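Local atomic coordinates of beta-lactamase (Sebaldella termitidis, PDB entry 6N1N), a protein that probably hydrolyses beta-lactam antibiotics to substituted beta-amino acids, as a class D serine beta-lactamase that confers antibiotic resistance. Residues D89-L92 / R93-Y96; I177-T181 / P182-L186; W192-G196 / A197-I201. All blocks are in the same frame, centred on the assembly; numbering follows the deposited sequence.

Overall arrangement
Following the chain from the N terminus, contact 1 comes first: 89-92 leads out of a loop into 93-96, closing the first turn of helix 92-98 in the helical part of the protein. Some eighty residues later contact 2 (177-181 with 182-186) closes the hairpin that joins the edge strand 177-180 to strand 184-195. Contact 3 (192-196 with 197-201) turns the far end of strand 184-195 back into strand 198-209. The three follow in series, none nested or crossed. Contacts 2 and 3 share strand 184-195 and lie on opposite sides of the chain's centre, their own centres about 29 Å apart. Contact 1 approaches contact 2 to about 5 Å between nearest atoms without touching it.

Contact 1: D89-L92 / R93-Y96; sequences DLNL and REAY
Glu94 OE1 is gripped by two donors, the backbone N of Asn91 at 2.9 Å and a water at 2.8 Å, and the first of these is half of a capping box starting helix 92-98. The other half runs the opposite way: Asn91 OD1 accepts from Glu94 N at 2.9 Å, nearly straight at the hydrogen (168°). Asparagine suits the N-cap because its short amide can fold back over the first turn. Its CG sits between the backbone N and the carbonyl carbon (chi1 63°), which brings OD1 to the N-H of Glu94, which has no carbonyl of a preceding turn to bond. Glutamate three residues on has just the length to return to Asn91 N. The side chains cross at about a right angle, amide and carboxylate planes 33° apart. Leu90 lays CD2 against Glu94 CB at 3.9 Å and also touches Trp102. Leu92 turns to Leu62 and Ile175, and Arg93 reaches away to salt bridges with Asp174 and Glu70. The capped helix carries Tyr96, whose side chain lies about 8 Å from that of Ser51, the predicted acyl-ester serine. Regular helix bonding begins with Ala95 N on Asn91 O at 2.8 Å.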
# COMPACT_ATOMS: atom_id res chain seq x y z
N ASP A 89 -13.17 -14.18 14.36
CA ASP A 89 -12.70 -12.95 14.99
C ASP A 89 -11.28 -12.69 14.51
O ASP A 89 -10.48 -13.62 14.35
CB ASP A 89 -12.73 -13.07 16.52
CG ASP A 89 -14.15 -13.17 17.09
OD1 ASP A 89 -15.15 -12.93 16.36
OD2 ASP A 89 -14.24 -13.48 18.29
N LEU A 90 -10.96 -11.42 14.26
CA LEU A 90 -9.65 -11.04 13.76
C LEU A 90 -9.10 -9.86 14.55
O LEU A 90 -9.84 -8.94 14.90
CB LEU A 90 -9.70 -10.65 12.27
CG LEU A 90 -10.14 -11.68 11.25
CD1 LEU A 90 -10.33 -11.07 9.87
CD2 LEU A 90 -9.13 -12.82 11.15
N ASN A 91 -7.80 -9.88 14.79
CA ASN A 91 -7.09 -8.73 15.30
C ASN A 91 -6.45 -7.96 14.14
O ASN A 91 -6.49 -8.37 12.98
CB ASN A 91 -6.07 -9.15 16.36
CG ASN A 91 -4.98 -10.06 15.82
OD1 ASN A 91 -4.48 -9.87 14.71
ND2 ASN A 91 -4.60 -11.06 16.62
N LEU A 92 -5.85 -6.81 14.47
CA LEU A 92 -5.30 -5.93 13.43
C LEU A 92 -4.21 -6.62 12.62
O LEU A 92 -4.13 -6.44 11.40
CB LEU A 92 -4.76 -4.66 14.07
CG LEU A 92 -4.17 -3.60 13.16
CD1 LEU A 92 -5.25 -2.89 12.35
CD2 LEU A 92 -3.39 -2.59 13.97
N ARG A 93 -3.33 -7.38 13.28
CA ARG A 93 -2.27 -8.07 12.55
C ARG A 93 -2.86 -9.02 11.52
O ARG A 93 -2.41 -9.06 10.36
CB ARG A 93 -1.36 -8.84 13.51
CG ARG A 93 -0.19 -9.50 12.79
CD ARG A 93 0.66 -10.34 13.71
NE ARG A 93 1.25 -9.56 14.79
CZ ARG A 93 2.40 -8.89 14.69
NH1 ARG A 93 3.06 -8.88 13.54
NH2 ARG A 93 2.86 -8.22 15.72
N GLU A 94 -3.85 -9.81 11.92
CA GLU A 94 -4.49 -10.76 11.02
C GLU A 94 -5.29 -10.06 9.93
O GLU A 94 -5.27 -10.47 8.76
CB GLU A 94 -5.42 -11.67 11.83
CG GLU A 94 -4.75 -12.55 12.90
CD GLU A 94 -5.77 -13.20 13.80
OE1 GLU A 94 -6.66 -12.49 14.30
OE2 GLU A 94 -5.68 -14.44 14.01
N ALA A 95 -6.06 -9.04 10.30
CA ALA A 95 -6.85 -8.32 9.30
C ALA A 95 -5.95 -7.72 8.22
O ALA A 95 -6.30 -7.74 7.03
CB ALA A 95 -7.68 -7.25 10.00
N TYR A 96 -4.79 -7.19 8.61
CA TYR A 96 -3.83 -6.69 7.63
C TYR A 96 -3.32 -7.82 6.74
O TYR A 96 -3.31 -7.72 5.50
CB TYR A 96 -2.68 -6.00 8.38
CG TYR A 96 -1.67 -5.30 7.50
CD1 TYR A 96 -1.77 -3.94 7.24
CD2 TYR A 96 -0.60 -5.99 6.95
CE1 TYR A 96 -0.85 -3.29 6.45
CE2 TYR A 96 0.31 -5.36 6.16
CZ TYR A 96 0.20 -4.01 5.91
OH TYR A 96 1.13 -3.37 5.11
O HOH W 1 -7.97 -13.14 16.69

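Contact 2: I177-T181 / P182-L186; sequences INEKT and PEYTL
Tyr184 OH donates to Glu179 OE2 at 2.5 Å, a short bond made at the ring's edge. The carboxylate oxygen offers its anti lone pair, and the carboxylate plane is turned 43° from the ring plane. Glu179 gets there by an extended chain with CG opposite the backbone N (chi1 -169°), while its OE1 forms a salt bridge with Lys236; both oxygens are thus held, which fixes the carboxylate's rotation. In Tyr184 the ring lies between its own N and carbonyl carbon (chi1 60°), folded back under Thr181, whose CG2 makes a CH-pi contact 4.3 Å from the ring centroid. Thr181 OG1 lies over the same ring, toward the rim, and accepts from Glu183 N at 3.0 Å, an ST turn, and from Tyr184 N. Threonine suits this corner: its hydroxyl collects the turn's amides while the methyl covers the aromatic. Pro182, with no N-H to satisfy, stiffens the bend. Across the strands, Lys180 CG passes Thr185 OG1 at 3.6 Å, and Thr185 CG2 meets the branches of Ile177. Leu186 packs on Met240, and its O takes Asn178 N at 3.0 Å and, weakly, Glu179 N: a classic beta bulge in an antiparallel hairpin at the sheet's edge.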
# COMPACT_ATOMS: atom_id res chain seq x y z
N ILE A 177 5.65 -6.16 8.00
CA ILE A 177 6.69 -7.07 7.50
C ILE A 177 6.01 -8.31 6.93
O ILE A 177 5.42 -9.10 7.67
CB ILE A 177 7.68 -7.48 8.59
CG1 ILE A 177 8.35 -6.24 9.12
CG2 ILE A 177 8.67 -8.51 8.01
CD1 ILE A 177 9.20 -6.52 10.38
N ASN A 178 6.17 -8.54 5.65
CA ASN A 178 5.63 -9.78 5.16
C ASN A 178 6.67 -10.71 4.55
O ASN A 178 6.30 -11.80 4.15
CB ASN A 178 4.50 -9.54 4.16
CG ASN A 178 4.79 -8.42 3.23
OD1 ASN A 178 5.76 -8.44 2.52
ND2 ASN A 178 3.89 -7.44 3.21
N GLU A 179 7.93 -10.32 4.48
CA GLU A 179 8.98 -11.28 4.13
C GLU A 179 10.25 -10.76 4.76
O GLU A 179 10.56 -9.57 4.63
CB GLU A 179 9.15 -11.40 2.62
CG GLU A 179 10.02 -12.53 2.18
CD GLU A 179 9.75 -12.83 0.72
OE1 GLU A 179 8.59 -13.17 0.40
OE2 GLU A 179 10.68 -12.67 -0.09
N LYS A 180 10.97 -11.64 5.44
CA LYS A 180 12.25 -11.32 6.05
C LYS A 180 13.25 -12.43 5.78
O LYS A 180 12.97 -13.61 6.03
CB LYS A 180 12.13 -11.12 7.56
CG LYS A 180 13.34 -10.46 8.22
CD LYS A 180 13.07 -10.10 9.66
CE LYS A 180 14.30 -9.43 10.27
NZ LYS A 180 15.53 -10.26 10.13
N THR A 181 14.42 -12.06 5.30
CA THR A 181 15.54 -12.97 5.11
C THR A 181 16.77 -12.29 5.68
O THR A 181 16.74 -11.09 5.99
CB THR A 181 15.78 -13.30 3.63
OG1 THR A 181 16.46 -12.21 3.01
CG2 THR A 181 14.48 -13.54 2.91
N PRO A 182 17.90 -12.99 5.75
CA PRO A 182 19.12 -12.30 6.17
C PRO A 182 19.54 -11.17 5.24
O PRO A 182 20.30 -10.28 5.66
CB PRO A 182 20.16 -13.43 6.23
CG PRO A 182 19.36 -14.66 6.44
CD PRO A 182 18.13 -14.45 5.59
N GLU A 183 19.06 -11.16 4.00
CA GLU A 183 19.40 -10.13 3.02
C GLU A 183 18.53 -8.88 3.14
O GLU A 183 19.01 -7.76 2.92
CB GLU A 183 19.25 -10.74 1.61
CG GLU A 183 19.72 -9.81 0.50
CD GLU A 183 19.48 -10.38 -0.89
OE1 GLU A 183 18.85 -11.44 -1.02
OE2 GLU A 183 19.90 -9.72 -1.87
N TYR A 184 17.24 -9.04 3.43
CA TYR A 184 16.33 -7.90 3.34
C TYR A 184 15.12 -8.13 4.23
O TYR A 184 14.77 -9.26 4.54
CB TYR A 184 15.84 -7.69 1.89
CG TYR A 184 15.08 -8.84 1.29
CD1 TYR A 184 13.75 -9.05 1.55
CD2 TYR A 184 15.71 -9.71 0.40
CE1 TYR A 184 13.06 -10.12 0.97
CE2 TYR A 184 15.04 -10.75 -0.19
CZ TYR A 184 13.72 -10.96 0.09
OH TYR A 184 13.06 -12.02 -0.50
N THR A 185 14.48 -7.01 4.59
CA THR A 185 13.20 -7.00 5.27
C THR A 185 12.25 -6.23 4.36
O THR A 185 12.47 -5.05 4.08
CB THR A 185 13.26 -6.32 6.64
OG1 THR A 185 14.18 -7.02 7.46
CG2 THR A 185 11.89 -6.31 7.31
N LEU A 186 11.22 -6.92 3.91
CA LEU A 186 10.25 -6.38 2.98
C LEU A 186 8.94 -6.06 3.69
O LEU A 186 8.37 -6.91 4.37
CB LEU A 186 10.02 -7.40 1.86
CG LEU A 186 8.91 -7.09 0.86
CD1 LEU A 186 9.27 -5.82 0.03
CD2 LEU A 186 8.63 -8.30 -0.03
O HOH W 2 17.33 -13.34 0.48
O HOH W 3 16.60 -8.69 7.14

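Contact 3: W192-G196 / A197-I201; sequences WGREG and AENII
Asn199 OD1 accepts from Arg194 NE at 2.8 Å, and the same oxygen lies at the edge of the Trp192 ring, 3.7 Å from CZ3. All three side chains rise from one face of the sheet, but they differ in burial. The tight part is the strand 199-201, packed between strand 212-222 and helix 228-245. Asparagine suits its buried place there because OD1 can accept from the arginine while ND2 donates to a water, which Arg194 NH2 also holds. Ile201 CG1 meets Trp192 CB at 4.0 Å, and Ile200 extends from the opposite face against Ile221 and Arg219.

The backbone is an antiparallel beta hairpin. Gly193 and Ile200 bond to each other twice, with Ile200 N on Gly193 O at 2.7 Å, and Glu195 and Glu198 likewise exchange two backbone bonds.

The outer reach of Trp192 and Arg194 is the open part. Trp192 touches Leu232 and Asn228, and its side chain is about 7 Å from that of Ser51, the predicted acyl-ester nucleophile. The guanidinium and amide planes of Arg194 and Asn199 are 63° apart. OD1 lies tilted from the guanidinium plane, and the NE bond is bent (132° at the hydrogen).

Gly196 and Ala197 are exposed at the tip, in a type II' turn from Glu195 to Glu198. Its second position, with positive phi (64°) and strongly negative psi, is readily reached only by glycine, since a CB there would clash with Ala197 N. The like charges of Glu195 and Glu198 are probably balanced by salt bridges to Arg47, and Glu195 has a second one to Lys144. A water bridges Glu195 O, at 2.6 Å, and Glu198 OE1.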
# COMPACT_ATOMS: atom_id res chain seq x y z
N TRP A 192 -6.25 -3.85 -4.93
CA TRP A 192 -6.71 -3.76 -6.31
C TRP A 192 -8.17 -3.36 -6.41
O TRP A 192 -8.97 -3.56 -5.50
CB TRP A 192 -6.42 -5.06 -7.07
CG TRP A 192 -7.45 -6.10 -7.04
CD1 TRP A 192 -7.65 -7.01 -6.05
CD2 TRP A 192 -8.41 -6.39 -8.07
NE1 TRP A 192 -8.70 -7.85 -6.40
CE2 TRP A 192 -9.18 -7.48 -7.63
CE3 TRP A 192 -8.69 -5.81 -9.32
CZ2 TRP A 192 -10.22 -8.03 -8.40
CZ3 TRP A 192 -9.74 -6.34 -10.08
CH2 TRP A 192 -10.49 -7.45 -9.61
N GLY A 193 -8.49 -2.76 -7.55
CA GLY A 193 -9.84 -2.39 -7.88
C GLY A 193 -9.94 -2.08 -9.36
O GLY A 193 -9.05 -2.41 -10.15
N ARG A 194 -11.05 -1.46 -9.73
CA ARG A 194 -11.31 -1.18 -11.14
C ARG A 194 -11.86 0.22 -11.30
O ARG A 194 -12.72 0.64 -10.52
CB ARG A 194 -12.31 -2.20 -11.73
CG ARG A 194 -12.52 -2.03 -13.22
CD ARG A 194 -13.55 -3.03 -13.79
NE ARG A 194 -13.12 -4.42 -13.66
CZ ARG A 194 -13.77 -5.35 -12.94
NH1 ARG A 194 -14.85 -5.04 -12.28
NH2 ARG A 194 -13.30 -6.60 -12.91
N GLU A 195 -11.31 0.97 -12.26
CA GLU A 195 -11.84 2.27 -12.68
C GLU A 195 -12.21 2.18 -14.16
O GLU A 195 -11.32 2.04 -15.01
CB GLU A 195 -10.82 3.38 -12.45
CG GLU A 195 -10.53 3.64 -10.97
CD GLU A 195 -9.51 4.72 -10.74
OE1 GLU A 195 -8.92 5.20 -11.73
OE2 GLU A 195 -9.33 5.10 -9.56
N GLY A 196 -13.49 2.27 -14.45
CA GLY A 196 -13.92 2.11 -15.84
C GLY A 196 -13.61 0.71 -16.34
O GLY A 196 -14.04 -0.28 -15.75
N ALA A 197 -12.84 0.61 -17.43
CA ALA A 197 -12.48 -0.67 -18.02
C ALA A 197 -11.11 -1.14 -17.59
O ALA A 197 -10.64 -2.16 -18.09
CB ALA A 197 -12.53 -0.57 -19.54
N GLU A 198 -10.46 -0.40 -16.69
CA GLU A 198 -9.08 -0.67 -16.31
C GLU A 198 -9.03 -1.26 -14.91
O GLU A 198 -9.44 -0.62 -13.94
CB GLU A 198 -8.26 0.61 -16.40
CG GLU A 198 -8.21 1.18 -17.81
CD GLU A 198 -7.32 2.38 -17.89
OE1 GLU A 198 -7.57 3.37 -17.17
OE2 GLU A 198 -6.36 2.32 -18.67
N ASN A 199 -8.49 -2.48 -14.80
CA ASN A 199 -8.16 -3.05 -13.50
C ASN A 199 -6.86 -2.45 -13.00
O ASN A 199 -5.89 -2.32 -13.75
CB ASN A 199 -8.02 -4.57 -13.61
CG ASN A 199 -9.30 -5.25 -14.05
OD1 ASN A 199 -10.35 -5.00 -13.49
ND2 ASN A 199 -9.21 -6.12 -15.04
N ILE A 200 -6.85 -2.09 -11.72
CA ILE A 200 -5.75 -1.39 -11.06
C ILE A 200 -5.19 -2.33 -9.99
O ILE A 200 -5.91 -2.71 -9.06
CB ILE A 200 -6.22 -0.07 -10.43
CG1 ILE A 200 -7.06 0.78 -11.38
CG2 ILE A 200 -5.01 0.70 -9.85
CD1 ILE A 200 -6.39 1.14 -12.63
N ILE A 201 -3.92 -2.69 -10.11
CA ILE A 201 -3.29 -3.62 -9.19
C ILE A 201 -2.05 -2.96 -8.61
O ILE A 201 -1.06 -2.73 -9.33
CB ILE A 201 -2.95 -4.96 -9.87
CG1 ILE A 201 -4.25 -5.58 -10.44
CG2 ILE A 201 -2.25 -5.87 -8.90
CD1 ILE A 201 -4.01 -6.81 -11.31
O HOH W 4 -11.64 -7.85 -15.09
O HOH W 5 -9.88 4.04 -15.81